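PDB 1NT2: fibrillarin-like rRNA/tRNA 2'-O-methyltransferase from Archaeoglobus fulgidus, which transfers a methyl group from S-adenosylmethionine to the 2'-hydroxyl of riboses in rRNA and tRNA that a guide RNA selects within box C/D ribonucleoprotein particles. Local coordinates for residues 3-8 with 76-81; 14-19 with 31-36; 61-66 with 131-136; 138-143 with 157-162. One frame throughout, in Å; residues are numbered along the deposited sequence.

The four contacts run from the N-terminal antiparallel sheet into the Rossmann-like methyltransferase sheet. Contact 2 pairs two strands of the first sheet and is nested, along the chain, inside the loop closed by contact 1, which ties the edge of that sheet to the end of helix 70-78; their centres are about 10 Å apart. Contact 3 interleaves with contact 1 along the chain, its strand 60-64 leading into helix 70-78. Contact 4 follows in series, its centre about 8 Å from that of contact 3, with strands 127-132 and 155-162 adjacent in the central sheet. Contacts 2 and 4 lie about 27 Å apart, on opposite sides of the chain's centre, while contact 3 supplies part of the S-adenosylmethionine pocket.

Contact 1: 3-8 with 76-81; sequences ELMRNV and ADIVDE
R6 and N7 both reach for D80, just past the end of helix 70-78, and their charged and polar groups form one half of this contact. R6 makes a salt bridge from NH1 to D80 OD1 at 2.6 Å. The carboxylate oxygen lies over one face of the guanidinium, the two planes are 66° apart, and the pairing is therefore not the flat, two-pronged kind. D80 carries its CG between the backbone N and the carbonyl carbon (chi1 53°), which turns the acid back to the incoming arginine.

The hydrogen bonds belong to N7. Its ND2 donates to the backbone oxygen D77 O at 2.9 Å, with 143° at the hydrogen, and more weakly to D80 OD1 at 3.2 Å. An asparagine suits this place because a short amide can serve a main-chain carbonyl of the helix's last turn and an acid beyond it at once.

The apolar half centres on I78. Its CG2 meets R6 CB and, at 3.9 Å, M5 CE; its CD1 meets V8 CG2 at 4.1 Å. The aliphatic part of R6 thus slides past the isoleucine while its charge continues to the acid. M5 belongs to a classic beta bulge, L4 and M5 both facing V8.

Chemically, D80 OD1 collects two donors, the N7 bond a weak one, which would probably help keep the acid ionised and tie the turn after strand 3-5 to the loop that follows helix 70-78.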
loop_
_atom_site.group_PDB
_atom_site.type_symbol
_atom_site.label_atom_id
_atom_site.label_comp_id
_atom_site.label_asym_id
_atom_site.label_seq_id
_atom_site.Cartn_x
_atom_site.Cartn_y
_atom_site.Cartn_z
ATOM N N GLU A 3 -18.081 51.925 38.685
ATOM C CA GLU A 3 -16.772 51.965 38.042
ATOM C C GLU A 3 -15.916 50.844 38.651
ATOM O O GLU A 3 -15.668 50.833 39.860
ATOM C CB GLU A 3 -16.119 53.336 38.288
ATOM C CG GLU A 3 -15.951 53.741 39.779
ATOM C CD GLU A 3 -17.234 54.258 40.468
ATOM O OE1 GLU A 3 -17.720 55.356 40.103
ATOM O OE2 GLU A 3 -17.751 53.573 41.385
ATOM N N LEU A 4 -15.471 49.896 37.832
ATOM C CA LEU A 4 -14.669 48.787 38.354
ATOM C C LEU A 4 -13.223 48.848 37.900
ATOM O O LEU A 4 -12.318 48.410 38.609
ATOM C CB LEU A 4 -15.253 47.447 37.900
ATOM C CG LEU A 4 -16.689 47.066 38.263
ATOM C CD1 LEU A 4 -17.171 45.975 37.325
ATOM C CD2 LEU A 4 -16.751 46.603 39.706
ATOM N N MET A 5 -13.014 49.390 36.706
ATOM C CA MET A 5 -11.681 49.457 36.137
ATOM C C MET A 5 -11.321 50.780 35.507
ATOM O O MET A 5 -12.075 51.747 35.557
ATOM C CB MET A 5 -11.517 48.388 35.060
ATOM C CG MET A 5 -11.720 46.957 35.511
ATOM S SD MET A 5 -10.171 46.037 35.481
ATOM C CE MET A 5 -9.393 46.715 34.003
ATOM N N ARG A 6 -10.154 50.759 34.872
ATOM C CA ARG A 6 -9.564 51.896 34.192
ATOM C C ARG A 6 -10.589 52.681 33.404
ATOM O O ARG A 6 -10.821 53.853 33.684
ATOM C CB ARG A 6 -8.445 51.405 33.278
ATOM C CG ARG A 6 -7.203 52.287 33.286
ATOM C CD ARG A 6 -7.429 53.534 32.472
ATOM N NE ARG A 6 -6.276 54.423 32.478
ATOM C CZ ARG A 6 -6.191 55.518 31.731
ATOM N NH1 ARG A 6 -7.187 55.853 30.920
ATOM N NH2 ARG A 6 -5.113 56.284 31.794
ATOM N N ASN A 7 -11.194 52.059 32.407
ATOM C CA ASN A 7 -12.215 52.753 31.638
ATOM C C ASN A 7 -13.400 51.813 31.542
ATOM O O ASN A 7 -14.073 51.713 30.512
ATOM C CB ASN A 7 -11.685 53.136 30.253
ATOM C CG ASN A 7 -10.748 54.334 30.299
ATOM O OD1 ASN A 7 -11.084 55.379 30.860
ATOM N ND2 ASN A 7 -9.573 54.191 29.702
ATOM N N VAL A 8 -13.640 51.132 32.661
ATOM C CA VAL A 8 -14.705 50.150 32.783
ATOM C C VAL A 8 -15.825 50.584 33.721
ATOM O O VAL A 8 -15.608 50.818 34.914
ATOM C CB VAL A 8 -14.135 48.812 33.278
ATOM C CG1 VAL A 8 -15.252 47.826 33.520
ATOM C CG2 VAL A 8 -13.145 48.262 32.261
ATOM N N ALA A 76 -7.576 47.542 24.641
ATOM C CA ALA A 76 -6.999 48.724 24.026
ATOM C C ALA A 76 -7.657 49.998 24.543
ATOM O O ALA A 76 -7.043 51.068 24.532
ATOM C CB ALA A 76 -7.134 48.638 22.521
ATOM N N ASP A 77 -8.907 49.891 24.981
ATOM C CA ASP A 77 -9.615 51.051 25.513
ATOM C C ASP A 77 -9.208 51.264 26.959
ATOM O O ASP A 77 -9.199 52.394 27.453
ATOM C CB ASP A 77 -11.129 50.852 25.464
ATOM C CG ASP A 77 -11.693 50.989 24.071
ATOM O OD1 ASP A 77 -11.047 51.669 23.242
ATOM O OD2 ASP A 77 -12.792 50.432 23.821
ATOM N N ILE A 78 -8.895 50.164 27.635
ATOM C CA ILE A 78 -8.477 50.201 29.027
ATOM C C ILE A 78 -7.078 50.810 29.089
ATOM O O ILE A 78 -6.842 51.780 29.810
ATOM C CB ILE A 78 -8.467 48.784 29.622
ATOM C CG1 ILE A 78 -9.877 48.183 29.516
ATOM C CG2 ILE A 78 -7.996 48.824 31.069
ATOM C CD1 ILE A 78 -10.022 46.771 30.068
ATOM N N VAL A 79 -6.155 50.246 28.317
ATOM C CA VAL A 79 -4.784 50.746 28.251
ATOM C C VAL A 79 -4.673 51.710 27.057
ATOM O O VAL A 79 -4.048 51.396 26.051
ATOM C CB VAL A 79 -3.787 49.567 28.081
ATOM C CG1 VAL A 79 -2.376 50.082 27.897
ATOM C CG2 VAL A 79 -3.853 48.665 29.301
ATOM N N ASP A 80 -5.296 52.880 27.174
ATOM C CA ASP A 80 -5.283 53.873 26.096
ATOM C C ASP A 80 -3.986 54.668 26.018
ATOM O O ASP A 80 -3.713 55.337 25.015
ATOM C CB ASP A 80 -6.451 54.846 26.271
ATOM C CG ASP A 80 -6.487 55.476 27.652
ATOM O OD1 ASP A 80 -6.570 54.723 28.648
ATOM O OD2 ASP A 80 -6.438 56.723 27.734
ATOM N N GLU A 81 -3.200 54.593 27.089
ATOM C CA GLU A 81 -1.928 55.299 27.178
ATOM C C GLU A 81 -0.810 54.267 27.318
ATOM O O GLU A 81 0.213 54.515 27.966
ATOM C CB GLU A 81 -1.931 56.235 28.398
ATOM C CG GLU A 81 -3.175 57.133 28.525
ATOM C CD GLU A 81 -2.972 58.539 27.973
ATOM O OE1 GLU A 81 -2.087 59.251 28.492
ATOM O OE2 GLU A 81 -3.701 58.932 27.032
#

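Contact 2: 14-19 with 31-36; sequences TLVTKS and DGYREW
Y33 sets CD1 of its ring 3.6 Å from V16 CG2, the two side chains crossing at about a right angle, and the ring runs on beside K18 CA and CB. An aromatic ring is broad enough to lie across both residues. With an alanine in place of Y33, V16 CG2 would probably lose part of its cover and a gap would open beside K18.

These residues share one face of an antiparallel pairing. V16 with E35 and K18 with Y33 are non-hydrogen-bonded pairs, and T17 with R34, between them, is a hydrogen-bonded one: T17 N to R34 O and R34 N to T17 O, both 3.0 Å. The ladder extends to W36 N and L15 O at 2.7 Å, nearly straight at 168°. At the other end S19 N bonds to G32 O. Glycine suits G32, since at its modelled backbone angles a CB would press on the preceding carbonyl oxygen.

On the opposite face T17 and R34 lie side by side. The R34 guanidinium turns an edge to T17 OG1, and both are bonded to D77, which suits an arginine and a small hydroxyl. W36 lays CE3 by T17 CG2, 3.7 Å, and L15 CD2, 3.8 Å.

Strand 14-18 runs between strands 8-11 and 33-35, while W36 packs on helix 42-48 and stacks its ring with H74 of helix 70-78.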
loop_
_atom_site.group_PDB
_atom_site.type_symbol
_atom_site.label_atom_id
_atom_site.label_comp_id
_atom_site.label_asym_id
_atom_site.label_seq_id
_atom_site.Cartn_x
_atom_site.Cartn_y
_atom_site.Cartn_z
ATOM N N THR A 14 -25.117 47.183 31.465
ATOM C CA THR A 14 -24.295 46.740 30.350
ATOM C C THR A 14 -22.835 47.092 30.627
ATOM O O THR A 14 -22.500 48.261 30.779
ATOM C CB THR A 14 -24.745 47.439 29.035
ATOM O OG1 THR A 14 -25.926 46.806 28.533
ATOM C CG2 THR A 14 -23.656 47.381 27.984
ATOM N N LEU A 15 -21.967 46.089 30.704
ATOM C CA LEU A 15 -20.552 46.347 30.938
ATOM C C LEU A 15 -20.059 47.068 29.686
ATOM O O LEU A 15 -20.398 46.667 28.572
ATOM C CB LEU A 15 -19.799 45.022 31.115
ATOM C CG LEU A 15 -18.348 45.066 31.593
ATOM C CD1 LEU A 15 -18.317 45.290 33.090
ATOM C CD2 LEU A 15 -17.649 43.763 31.242
ATOM N N VAL A 16 -19.294 48.143 29.862
ATOM C CA VAL A 16 -18.767 48.895 28.713
ATOM C C VAL A 16 -17.438 49.569 29.019
ATOM O O VAL A 16 -17.061 49.717 30.184
ATOM C CB VAL A 16 -19.730 50.019 28.239
ATOM C CG1 VAL A 16 -21.069 49.436 27.838
ATOM C CG2 VAL A 16 -19.882 51.070 29.332
ATOM N N THR A 17 -16.736 49.980 27.965
ATOM C CA THR A 17 -15.455 50.670 28.117
ATOM C C THR A 17 -15.507 52.051 27.450
ATOM O O THR A 17 -16.063 52.208 26.354
ATOM C CB THR A 17 -14.259 49.859 27.513
ATOM O OG1 THR A 17 -14.476 49.632 26.112
ATOM C CG2 THR A 17 -14.096 48.526 28.229
ATOM N N LYS A 18 -14.943 53.049 28.132
ATOM C CA LYS A 18 -14.910 54.412 27.618
ATOM C C LYS A 18 -14.101 54.422 26.338
ATOM O O LYS A 18 -12.883 54.243 26.370
ATOM C CB LYS A 18 -14.249 55.358 28.634
ATOM C CG LYS A 18 -13.811 56.713 28.043
ATOM C CD LYS A 18 -12.797 57.462 28.922
ATOM C CE LYS A 18 -13.402 57.950 30.239
ATOM N NZ LYS A 18 -12.425 58.722 31.073
ATOM N N SER A 19 -14.769 54.616 25.209
ATOM C CA SER A 19 -14.062 54.668 23.937
ATOM C C SER A 19 -14.684 55.685 23.005
ATOM O O SER A 19 -15.728 56.265 23.300
ATOM C CB SER A 19 -14.056 53.304 23.241
ATOM O OG SER A 19 -13.388 53.391 21.989
ATOM N N ASP A 31 -22.630 56.887 22.753
ATOM C CA ASP A 31 -21.927 58.064 23.289
ATOM C C ASP A 31 -20.660 57.871 24.150
ATOM O O ASP A 31 -20.682 58.080 25.372
ATOM C CB ASP A 31 -22.920 58.940 24.067
ATOM C CG ASP A 31 -22.895 60.408 23.622
ATOM O OD1 ASP A 31 -21.804 61.031 23.624
ATOM O OD2 ASP A 31 -23.975 60.939 23.275
ATOM N N GLY A 32 -19.557 57.487 23.512
ATOM C CA GLY A 32 -18.305 57.313 24.236
ATOM C C GLY A 32 -18.126 56.033 25.033
ATOM O O GLY A 32 -17.311 55.972 25.961
ATOM N N TYR A 33 -18.876 55.000 24.672
ATOM C CA TYR A 33 -18.797 53.717 25.358
ATOM C C TYR A 33 -19.117 52.571 24.410
ATOM O O TYR A 33 -19.941 52.707 23.504
ATOM C CB TYR A 33 -19.776 53.688 26.531
ATOM C CG TYR A 33 -19.450 54.691 27.594
ATOM C CD1 TYR A 33 -18.619 54.354 28.654
ATOM C CD2 TYR A 33 -19.929 55.996 27.512
ATOM C CE1 TYR A 33 -18.267 55.289 29.609
ATOM C CE2 TYR A 33 -19.585 56.943 28.457
ATOM C CZ TYR A 33 -18.751 56.585 29.505
ATOM O OH TYR A 33 -18.389 57.519 30.443
ATOM N N ARG A 34 -18.448 51.446 24.619
ATOM C CA ARG A 34 -18.670 50.264 23.804
ATOM C C ARG A 34 -19.105 49.158 24.759
ATOM O O ARG A 34 -18.459 48.927 25.784
ATOM C CB ARG A 34 -17.373 49.869 23.076
ATOM C CG ARG A 34 -17.037 50.734 21.858
ATOM C CD ARG A 34 -15.618 50.506 21.312
ATOM N NE ARG A 34 -15.353 49.137 20.857
ATOM C CZ ARG A 34 -14.942 48.143 21.642
ATOM N NH1 ARG A 34 -14.741 48.345 22.939
ATOM N NH2 ARG A 34 -14.716 46.945 21.129
ATOM N N GLU A 35 -20.216 48.497 24.451
ATOM C CA GLU A 35 -20.672 47.414 25.308
ATOM C C GLU A 35 -19.709 46.249 25.181
ATOM O O GLU A 35 -19.379 45.825 24.077
ATOM C CB GLU A 35 -22.065 46.917 24.913
ATOM C CG GLU A 35 -22.442 45.609 25.632
ATOM C CD GLU A 35 -23.594 44.838 24.992
ATOM O OE1 GLU A 35 -24.045 43.850 25.619
ATOM O OE2 GLU A 35 -24.045 45.199 23.881
ATOM N N TRP A 36 -19.262 45.727 26.312
ATOM C CA TRP A 36 -18.349 44.595 26.313
ATOM C C TRP A 36 -19.229 43.357 26.460
ATOM O O TRP A 36 -19.715 43.080 27.558
ATOM C CB TRP A 36 -17.408 44.703 27.510
ATOM C CG TRP A 36 -16.076 44.067 27.319
ATOM C CD1 TRP A 36 -15.717 43.171 26.353
ATOM C CD2 TRP A 36 -14.927 44.245 28.149
ATOM N NE1 TRP A 36 -14.414 42.781 26.532
ATOM C CE2 TRP A 36 -13.906 43.424 27.629
ATOM C CE3 TRP A 36 -14.662 45.020 29.288
ATOM C CZ2 TRP A 36 -12.635 43.354 28.211
ATOM C CZ3 TRP A 36 -13.400 44.950 29.868
ATOM C CH2 TRP A 36 -12.402 44.122 29.328
#

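Contact 3: 61-66 with 131-136. With SAM (S-adenosylmethionine), chain C.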
loop_
_atom_site.group_PDB
_atom_site.type_symbol
_atom_site.label_atom_id
_atom_site.label_comp_id
_atom_site.label_asym_id
_atom_site.label_seq_id
_atom_site.Cartn_x
_atom_site.Cartn_y
_atom_site.Cartn_z
ATOM N N VAL A 61 1.233 45.920 27.385
ATOM C CA VAL A 61 0.573 44.620 27.310
ATOM C C VAL A 61 0.978 43.641 26.204
ATOM O O VAL A 61 1.137 44.002 25.030
ATOM C CB VAL A 61 -0.946 44.802 27.221
ATOM C CG1 VAL A 61 -1.639 43.489 27.511
ATOM C CG2 VAL A 61 -1.387 45.872 28.184
ATOM N N LEU A 62 1.129 42.386 26.617
ATOM C CA LEU A 62 1.462 41.292 25.718
ATOM C C LEU A 62 0.255 40.373 25.764
ATOM O O LEU A 62 -0.023 39.752 26.800
ATOM C CB LEU A 62 2.688 40.515 26.205
ATOM C CG LEU A 62 2.993 39.264 25.373
ATOM C CD1 LEU A 62 3.454 39.699 23.998
ATOM C CD2 LEU A 62 4.036 38.393 26.061
ATOM N N TYR A 63 -0.458 40.296 24.646
ATOM C CA TYR A 63 -1.651 39.465 24.540
ATOM C C TYR A 63 -1.335 38.219 23.706
ATOM O O TYR A 63 -0.960 38.317 22.533
ATOM C CB TYR A 63 -2.778 40.295 23.901
ATOM C CG TYR A 63 -4.168 39.685 23.940
ATOM C CD1 TYR A 63 -4.449 38.493 23.274
ATOM C CD2 TYR A 63 -5.221 40.332 24.590
ATOM C CE1 TYR A 63 -5.736 37.958 23.250
ATOM C CE2 TYR A 63 -6.521 39.802 24.565
ATOM C CZ TYR A 63 -6.766 38.613 23.892
ATOM O OH TYR A 63 -8.023 38.056 23.856
ATOM N N LEU A 64 -1.455 37.049 24.322
ATOM C CA LEU A 64 -1.200 35.803 23.615
ATOM C C LEU A 64 -2.513 35.105 23.222
ATOM O O LEU A 64 -3.078 34.330 24.003
ATOM C CB LEU A 64 -0.361 34.879 24.483
ATOM C CG LEU A 64 1.011 35.416 24.864
ATOM C CD1 LEU A 64 1.669 34.427 25.823
ATOM C CD2 LEU A 64 1.859 35.603 23.627
ATOM N N GLY A 65 -2.982 35.393 22.005
ATOM C CA GLY A 65 -4.217 34.817 21.495
ATOM C C GLY A 65 -5.201 35.877 21.011
ATOM O O GLY A 65 -6.421 35.714 21.131
ATOM N N ALA A 66 -4.675 36.966 20.462
ATOM C CA ALA A 66 -5.500 38.062 19.971
ATOM C C ALA A 66 -6.771 37.580 19.324
ATOM O O ALA A 66 -7.833 38.163 19.543
ATOM C CB ALA A 66 -4.730 38.903 18.978
ATOM N N TYR A 131 -1.480 38.698 29.009
ATOM C CA TYR A 131 -2.838 38.152 28.992
ATOM C C TYR A 131 -2.843 36.992 28.007
ATOM O O TYR A 131 -2.473 37.162 26.842
ATOM C CB TYR A 131 -3.860 39.209 28.544
ATOM C CG TYR A 131 -5.287 38.701 28.527
ATOM C CD1 TYR A 131 -5.899 38.232 29.692
ATOM C CD2 TYR A 131 -6.008 38.635 27.340
ATOM C CE1 TYR A 131 -7.195 37.700 29.668
ATOM C CE2 TYR A 131 -7.306 38.106 27.300
ATOM C CZ TYR A 131 -7.892 37.638 28.465
ATOM O OH TYR A 131 -9.158 37.093 28.425
ATOM N N GLN A 132 -3.233 35.810 28.474
ATOM C CA GLN A 132 -3.269 34.661 27.585
ATOM C C GLN A 132 -4.638 33.999 27.565
ATOM O O GLN A 132 -5.256 33.748 28.606
ATOM C CB GLN A 132 -2.207 33.628 27.966
ATOM C CG GLN A 132 -1.801 32.735 26.792
ATOM C CD GLN A 132 -0.960 31.546 27.217
ATOM O OE1 GLN A 132 -1.471 30.582 27.792
ATOM N NE2 GLN A 132 0.339 31.609 26.946
ATOM N N ASP A 133 -5.091 33.721 26.347
ATOM C CA ASP A 133 -6.377 33.097 26.084
ATOM C C ASP A 133 -6.134 32.110 24.956
ATOM O O ASP A 133 -6.800 32.159 23.926
ATOM C CB ASP A 133 -7.376 34.162 25.626
ATOM C CG ASP A 133 -8.803 33.680 25.656
ATOM O OD1 ASP A 133 -9.025 32.486 25.365
ATOM O OD2 ASP A 133 -9.695 34.507 25.957
ATOM N N ILE A 134 -5.139 31.250 25.141
ATOM C CA ILE A 134 -4.793 30.228 24.158
ATOM C C ILE A 134 -5.341 28.907 24.669
ATOM O O ILE A 134 -5.182 28.573 25.844
ATOM C CB ILE A 134 -3.269 30.059 23.983
ATOM C CG1 ILE A 134 -2.685 31.221 23.190
ATOM C CG2 ILE A 134 -2.975 28.778 23.249
ATOM C CD1 ILE A 134 -1.188 31.101 23.001
ATOM N N ALA A 135 -5.987 28.165 23.781
ATOM C CA ALA A 135 -6.568 26.886 24.131
ATOM C C ALA A 135 -5.787 25.751 23.481
ATOM O O ALA A 135 -6.085 25.341 22.357
ATOM C CB ALA A 135 -8.015 26.855 23.692
ATOM N N GLN A 136 -4.772 25.266 24.193
ATOM C CA GLN A 136 -3.928 24.159 23.731
ATOM C C GLN A 136 -3.381 23.375 24.919
ATOM O O GLN A 136 -3.286 23.898 26.026
ATOM C CB GLN A 136 -2.744 24.660 22.897
ATOM C CG GLN A 136 -3.089 25.200 21.517
ATOM C CD GLN A 136 -1.877 25.226 20.606
ATOM O OE1 GLN A 136 -0.776 25.595 21.030
ATOM N NE2 GLN A 136 -2.069 24.834 19.349
HETATM N N SAM C . -10.995 35.739 23.132
HETATM C CA SAM C . -10.902 35.353 21.701
HETATM C C SAM C . -11.978 36.055 20.882
HETATM O O SAM C . -12.749 36.810 21.468
HETATM O OXT SAM C . -11.993 35.800 19.628
HETATM C CB SAM C . -11.006 33.807 21.566
HETATM C CG SAM C . -9.607 33.204 21.542
HETATM S SD SAM C . -9.372 31.381 21.351
HETATM C CE SAM C . -9.955 30.574 22.851
HETATM C "C5'" SAM C . -7.648 31.100 21.357
HETATM C "C4'" SAM C . -6.868 31.705 20.212
HETATM O "O4'" SAM C . -5.500 31.359 20.439
HETATM C "C3'" SAM C . -7.196 31.116 18.840
HETATM O "O3'" SAM C . -7.780 32.232 18.117
HETATM C "C2'" SAM C . -5.872 30.754 18.182
HETATM O "O2'" SAM C . -5.592 31.091 16.836
HETATM C "C1'" SAM C . -4.834 31.238 19.214
HETATM N N9 SAM C . -3.713 30.334 19.401
HETATM C C8 SAM C . -3.704 29.044 19.865
HETATM N N7 SAM C . -2.519 28.514 19.926
HETATM C C5 SAM C . -1.681 29.519 19.470
HETATM C C6 SAM C . -0.267 29.595 19.294
HETATM N N6 SAM C . 0.549 28.564 19.585
HETATM N N1 SAM C . 0.287 30.765 18.806
HETATM C C2 SAM C . -0.550 31.803 18.516
HETATM N N3 SAM C . -1.897 31.841 18.648
HETATM C C4 SAM C . -2.405 30.652 19.136
#
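Parallel strand pairing joins 61-66 to 131-136 in the middle of the Rossmann-like sheet, at the ends of the strands where S-adenosylmethionine binds. Three backbone bonds hold it: Y131 N to L62 O, L64 N to Y131 O and D133 N to L64 O, the last at 3.1 Å and almost straight (173°).

Y63 and Y131 point the same way from the sheet as an offset edge-to-face pair, centroids 4.8 Å apart and planes at 67°, with the edge of Y131 toward the face of Y63. On the other face L64 CB meets Q132 CG at 3.5 Å. Glycine suits G65, where a CB would probably crowd D133 O.

Beyond the pairing, D133 OD2 takes a weak hydrogen bond from SAM N (3.3 Å) and a salt bridge from K42, while I134 CG2 lies 3.4 Å from SAM N7.

Helix 70-78 covers the tyrosines through T71, helix 139-150 covers L64 and Q132, and strands 83-87 and 155-162 flank the pair.

Contact 4: 138-143 with 157-162; sequences NQIEIL and VVIMVK
L143 holds CG anti to its backbone N (chi1 178°), and I159 holds CG1 likewise (chi1 -175°, CD1 extended beyond), which brings the isoleucine's tip to the base of the leucine. They pack helix 139-150 onto strand 155-162 within a beta-alpha-beta crossover, in which the helix links the neighbouring parallel strands 127-132 and 155-162. Helix and strand segments run nearly antiparallel, at 163°, with their axes 10.2 Å apart, a spacing bridged mostly by apolar side chains, with Q139 at one end.

I159 is the centre: CD1 sits 3.6 Å from L143 CB and as far from L143 CG. Isoleucine suits a strand facing a helix: its beta branch fits the extended backbone and its CG1-CD1 arm bridges the distance. V157, on the same face, meets the leucine more loosely, CG1 to L143 CD2 at 4.4 Å.

At the start of the helix Q139 extends its chain obliquely across V161, and its terminal amide lies against the V161 methyls. Replacing Q139 with an alanine would probably strip the V161 methyls of part of their cover and leave a gap between the first turn of the helix and the strand. M160 faces the other way, against Y131, D133 and F204, while helix 172-184 lies over I140 and V161.

I140 comes in at about a right angle to I159, its CD1 touching I159 CD1 at 3.8 Å.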
loop_
_atom_site.group_PDB
_atom_site.type_symbol
_atom_site.label_atom_id
_atom_site.label_comp_id
_atom_site.label_asym_id
_atom_site.label_seq_id
_atom_site.Cartn_x
_atom_site.Cartn_y
_atom_site.Cartn_z
ATOM N N ASN A 138 -0.308 22.387 25.887
ATOM C CA ASN A 138 0.831 22.997 26.582
ATOM C C ASN A 138 0.613 24.453 27.003
ATOM O O ASN A 138 1.561 25.232 27.087
ATOM C CB ASN A 138 2.057 22.921 25.684
ATOM C CG ASN A 138 1.859 23.656 24.388
ATOM O OD1 ASN A 138 0.910 23.393 23.652
ATOM N ND2 ASN A 138 2.749 24.591 24.101
ATOM N N GLN A 139 -0.639 24.809 27.265
ATOM C CA GLN A 139 -0.993 26.165 27.662
ATOM C C GLN A 139 -0.011 26.775 28.643
ATOM O O GLN A 139 0.732 27.698 28.301
ATOM C CB GLN A 139 -2.392 26.185 28.286
ATOM C CG GLN A 139 -3.540 26.285 27.295
ATOM C CD GLN A 139 -4.888 26.348 27.983
ATOM O OE1 GLN A 139 -5.915 26.622 27.356
ATOM N NE2 GLN A 139 -4.891 26.089 29.286
ATOM N N ILE A 140 -0.019 26.250 29.863
ATOM C CA ILE A 140 0.837 26.739 30.935
ATOM C C ILE A 140 2.315 26.888 30.564
ATOM O O ILE A 140 3.022 27.736 31.110
ATOM C CB ILE A 140 0.688 25.839 32.160
ATOM C CG1 ILE A 140 -0.792 25.646 32.462
ATOM C CG2 ILE A 140 1.340 26.479 33.356
ATOM C CD1 ILE A 140 -1.562 26.948 32.542
ATOM N N GLU A 141 2.784 26.063 29.638
ATOM C CA GLU A 141 4.166 26.150 29.198
ATOM C C GLU A 141 4.348 27.456 28.431
ATOM O O GLU A 141 5.208 28.265 28.759
ATOM C CB GLU A 141 4.507 24.976 28.284
ATOM C CG GLU A 141 4.537 23.621 28.972
ATOM C CD GLU A 141 5.957 23.129 29.241
ATOM O OE1 GLU A 141 6.680 23.784 30.035
ATOM O OE2 GLU A 141 6.346 22.085 28.656
ATOM N N ILE A 142 3.525 27.655 27.408
ATOM C CA ILE A 142 3.603 28.862 26.595
ATOM C C ILE A 142 3.451 30.078 27.482
ATOM O O ILE A 142 4.128 31.091 27.291
ATOM C CB ILE A 142 2.502 28.902 25.502
ATOM C CG1 ILE A 142 2.573 27.640 24.646
ATOM C CG2 ILE A 142 2.700 30.105 24.596
ATOM C CD1 ILE A 142 1.511 27.574 23.583
ATOM N N LEU A 143 2.565 29.993 28.461
ATOM C CA LEU A 143 2.395 31.128 29.337
ATOM C C LEU A 143 3.653 31.341 30.184
ATOM O O LEU A 143 4.031 32.480 30.476
ATOM C CB LEU A 143 1.164 30.940 30.221
ATOM C CG LEU A 143 0.879 32.039 31.250
ATOM C CD1 LEU A 143 1.583 31.698 32.552
ATOM C CD2 LEU A 143 1.303 33.413 30.720
ATOM N N VAL A 157 -0.020 38.489 35.377
ATOM C CA VAL A 157 -0.612 37.789 34.242
ATOM C C VAL A 157 -2.015 37.274 34.522
ATOM O O VAL A 157 -2.376 36.983 35.659
ATOM C CB VAL A 157 0.243 36.565 33.776
ATOM C CG1 VAL A 157 1.566 37.035 33.212
ATOM C CG2 VAL A 157 0.454 35.590 34.924
ATOM N N VAL A 158 -2.796 37.178 33.454
ATOM C CA VAL A 158 -4.160 36.669 33.499
ATOM C C VAL A 158 -4.172 35.630 32.389
ATOM O O VAL A 158 -3.789 35.911 31.250
ATOM C CB VAL A 158 -5.206 37.759 33.170
ATOM C CG1 VAL A 158 -6.591 37.253 33.499
ATOM C CG2 VAL A 158 -4.897 39.032 33.936
ATOM N N ILE A 159 -4.595 34.424 32.718
ATOM C CA ILE A 159 -4.606 33.381 31.723
ATOM C C ILE A 159 -5.925 32.634 31.767
ATOM O O ILE A 159 -6.358 32.183 32.830
ATOM C CB ILE A 159 -3.438 32.401 31.966
ATOM C CG1 ILE A 159 -3.365 31.368 30.839
ATOM C CG2 ILE A 159 -3.602 31.731 33.323
ATOM C CD1 ILE A 159 -2.280 30.311 31.035
ATOM N N MET A 160 -6.575 32.521 30.612
ATOM C CA MET A 160 -7.836 31.804 30.537
ATOM C C MET A 160 -7.516 30.334 30.227
ATOM O O MET A 160 -6.580 30.031 29.480
ATOM C CB MET A 160 -8.731 32.417 29.455
ATOM C CG MET A 160 -9.018 33.920 29.620
ATOM S SD MET A 160 -9.533 34.481 31.279
ATOM C CE MET A 160 -10.894 33.394 31.603
ATOM N N VAL A 161 -8.281 29.419 30.806
ATOM C CA VAL A 161 -8.030 27.997 30.600
ATOM C C VAL A 161 -9.286 27.174 30.308
ATOM O O VAL A 161 -10.313 27.308 30.976
ATOM C CB VAL A 161 -7.306 27.399 31.842
ATOM C CG1 VAL A 161 -7.176 25.892 31.728
ATOM C CG2 VAL A 161 -5.948 28.034 31.982
ATOM N N LYS A 162 -9.195 26.323 29.297
ATOM C CA LYS A 162 -10.297 25.452 28.938
ATOM C C LYS A 162 -9.857 24.068 29.372
ATOM O O LYS A 162 -9.028 23.454 28.706
ATOM C CB LYS A 162 -10.520 25.478 27.427
ATOM C CG LYS A 162 -11.548 24.486 26.927
ATOM C CD LYS A 162 -11.920 24.785 25.493
ATOM C CE LYS A 162 -12.877 23.742 24.951
ATOM N NZ LYS A 162 -14.125 23.623 25.751
#